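Side-chain contact in peptidase S8 and S53, subtilisin, kexin, sedolisin (PDB 4KG7), which probably acts as a subtilisin-like serine endopeptidase, the mycosin protease MycP3 of the mycobacterial ESX-3 type VII secretion system: residues Y91-D96 with P138-R143. Sequence-based numbering, arbitrary orientation. Where two conformers were deposited one is given.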
loop_
_atom_site.group_PDB
_atom_site.type_symbol
_atom_site.label_atom_id
_atom_site.label_comp_id
_atom_site.label_asym_id
_atom_site.label_seq_id
_atom_site.Cartn_x
_atom_site.Cartn_y
_atom_site.Cartn_z
ATOM N N TYR A 91 -0.605 1.452 16.751
ATOM C CA TYR A 91 -1.413 2.668 16.923
ATOM C C TYR A 91 -2.847 2.298 17.328
ATOM O O TYR A 91 -3.685 3.184 17.419
ATOM C CB TYR A 91 -1.431 3.502 15.625
ATOM C CG TYR A 91 -0.098 4.164 15.428
ATOM C CD1 TYR A 91 0.977 3.457 14.874
ATOM C CD2 TYR A 91 0.125 5.446 15.864
ATOM C CE1 TYR A 91 2.229 4.053 14.726
ATOM C CE2 TYR A 91 1.364 6.045 15.724
ATOM C CZ TYR A 91 2.410 5.343 15.153
ATOM O OH TYR A 91 3.662 5.917 15.034
ATOM N N ILE A 92 -3.090 1.018 17.623
ATOM C CA ILE A 92 -4.435 0.508 17.989
ATOM C C ILE A 92 -4.416 0.015 19.436
ATOM O O ILE A 92 -5.087 0.585 20.294
ATOM C CB ILE A 92 -4.912 -0.588 17.023
ATOM C CG1 ILE A 92 -5.079 -0.028 15.595
ATOM C CG2 ILE A 92 -6.231 -1.154 17.498
ATOM C CD1 ILE A 92 -6.208 0.960 15.395
ATOM N N GLU A 93 -3.610 -1.009 19.698
ATOM C CA GLU A 93 -3.317 -1.455 21.051
ATOM C C GLU A 93 -1.867 -1.088 21.372
ATOM O O GLU A 93 -1.333 -0.129 20.806
ATOM C CB GLU A 93 -3.577 -2.959 21.197
ATOM C CG GLU A 93 -4.991 -3.409 20.837
ATOM C CD GLU A 93 -5.187 -4.894 21.020
ATOM O OE1 GLU A 93 -4.535 -5.679 20.301
ATOM O OE2 GLU A 93 -6.010 -5.292 21.887
ATOM N N SER A 94 -1.220 -1.872 22.239
ATOM C CA SER A 94 0.160 -1.602 22.654
ATOM C C SER A 94 1.077 -2.762 22.295
ATOM O O SER A 94 2.098 -3.013 22.974
ATOM C CB SER A 94 0.219 -1.312 24.162
ATOM O OG SER A 94 -0.329 -2.375 24.920
ATOM N N THR A 95 0.727 -3.468 21.230
ATOM C CA THR A 95 1.540 -4.574 20.734
ATOM C C THR A 95 2.769 -4.034 20.009
ATOM O O THR A 95 2.940 -2.834 19.836
ATOM C CB THR A 95 0.751 -5.537 19.785
ATOM O OG1 THR A 95 0.531 -4.909 18.511
ATOM C CG2 THR A 95 -0.574 -5.966 20.391
ATOM N N ASP A 96 3.583 -4.958 19.512
ATOM C CA ASP A 96 4.812 -4.654 18.790
ATOM C C ASP A 96 4.604 -4.518 17.291
ATOM O O ASP A 96 5.543 -4.278 16.550
ATOM C CB ASP A 96 5.867 -5.733 19.092
ATOM C CG ASP A 96 5.420 -7.151 18.726
ATOM O OD1 ASP A 96 4.300 -7.342 18.193
ATOM O OD2 ASP A 96 6.211 -8.080 19.041
ATOM N N PRO A 138 -10.008 -2.312 11.320
ATOM C CA PRO A 138 -11.461 -2.144 11.469
ATOM C C PRO A 138 -12.089 -3.026 12.517
ATOM O O PRO A 138 -13.312 -2.897 12.767
ATOM C CB PRO A 138 -12.006 -2.523 10.100
ATOM C CG PRO A 138 -10.988 -3.348 9.471
ATOM C CD PRO A 138 -9.650 -2.977 10.057
ATOM N N ARG A 139 -11.303 -3.916 13.128
ATOM C CA ARG A 139 -11.814 -4.753 14.212
ATOM C C ARG A 139 -11.864 -3.992 15.545
ATOM O O ARG A 139 -12.337 -4.530 16.539
ATOM C CB ARG A 139 -10.952 -6.003 14.396
ATOM C CG ARG A 139 -10.858 -6.906 13.177
ATOM C CD ARG A 139 -12.182 -7.552 12.858
ATOM N NE ARG A 139 -12.134 -8.274 11.598
ATOM C CZ ARG A 139 -12.139 -7.671 10.411
ATOM N NH1 ARG A 139 -12.203 -6.345 10.318
ATOM N NH2 ARG A 139 -12.099 -8.391 9.301
ATOM N N PHE A 140 -11.335 -2.765 15.564
ATOM C CA PHE A 140 -11.246 -1.966 16.789
ATOM C C PHE A 140 -11.930 -0.623 16.618
ATOM O O PHE A 140 -12.060 -0.093 15.512
ATOM C CB PHE A 140 -9.784 -1.729 17.174
ATOM C CG PHE A 140 -9.087 -2.956 17.648
ATOM C CD1 PHE A 140 -8.705 -3.934 16.748
ATOM C CD2 PHE A 140 -8.813 -3.144 19.000
ATOM C CE1 PHE A 140 -8.072 -5.084 17.172
ATOM C CE2 PHE A 140 -8.153 -4.294 19.418
ATOM C CZ PHE A 140 -7.805 -5.270 18.509
ATOM N N ALA A 141 -12.388 -0.099 17.740
ATOM C CA ALA A 141 -12.982 1.223 17.805
ATOM C C ALA A 141 -12.624 1.833 19.152
ATOM O O ALA A 141 -12.216 1.125 20.062
ATOM C CB ALA A 141 -14.486 1.116 17.666
ATOM N N PRO A 142 -12.797 3.152 19.291
ATOM C CA PRO A 142 -12.598 3.773 20.593
ATOM C C PRO A 142 -13.427 3.121 21.696
ATOM O O PRO A 142 -14.597 2.768 21.488
ATOM C CB PRO A 142 -13.058 5.206 20.358
ATOM C CG PRO A 142 -12.786 5.454 18.929
ATOM C CD PRO A 142 -13.100 4.157 18.248
ATOM N N ARG A 143 -12.826 2.975 22.864
ATOM C CA ARG A 143 -13.509 2.399 24.004
ATOM C C ARG A 143 -14.710 3.279 24.387
ATOM O O ARG A 143 -15.804 2.772 24.686
ATOM C CB ARG A 143 -12.525 2.275 25.167
ATOM C CG ARG A 143 -12.961 1.343 26.272
ATOM C CD ARG A 143 -11.912 1.300 27.370
ATOM N NE ARG A 143 -11.810 2.602 28.027
ATOM C CZ ARG A 143 -10.728 3.068 28.656
ATOM N NH1 ARG A 143 -9.621 2.336 28.748
ATOM N NH2 ARG A 143 -10.762 4.278 29.200
#
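Phe-140 reaches from the short strand 140-142 into the loop that follows strand 85-90, where Ile-92 and Glu-93 receive it. Its CB already touches Ile-92, with Phe-140 CB 3.6 Å from Ile-92 CG2. At the root of the ring the packing is closer, with Phe-140 CG 3.4 Å from Ile-92 CG2. CD1 and CD2 lie beneath the same methyl. Ile-92 CG2 therefore sits over one ring face, displaced from the middle toward the CG end. This is a CH-pi contact, 3.7 Å from Ile-92 CG2 to the centroid of the Phe-140 ring and 26° off the ring normal. Ile-92 holds CG2 anti to its backbone N, which turns this methyl toward the ring.

Farther out, the ring passes from Ile-92 to Glu-93. Phe-140 CE2 lies 3.4 Å from Glu-93 OE2, an oxygen that meets the ring edge near its plane. CE2 is equally near Glu-93 CD, and Phe-140 CZ lies 3.6 Å from Glu-93 CD. Carboxylate and ring planes are 56° apart, so the two groups do not stack. The ring C-H edge probably suits the negative oxygen. The stronger partner of this carboxylate is Arg-134 of strand 129-134, which forms a salt bridge with OE1. The side chains of Ile-92 and Phe-140 also touch Arg-134.

No hydrogen bond joins the two segments. The backbone of strand 140-142 pairs instead with strand 26-28. The contact thus packs this small two-stranded antiparallel sheet, whose strands are distant in sequence, against the loop leaving strand 85-90, an outermost strand of the parallel sheet of the subtilisin fold.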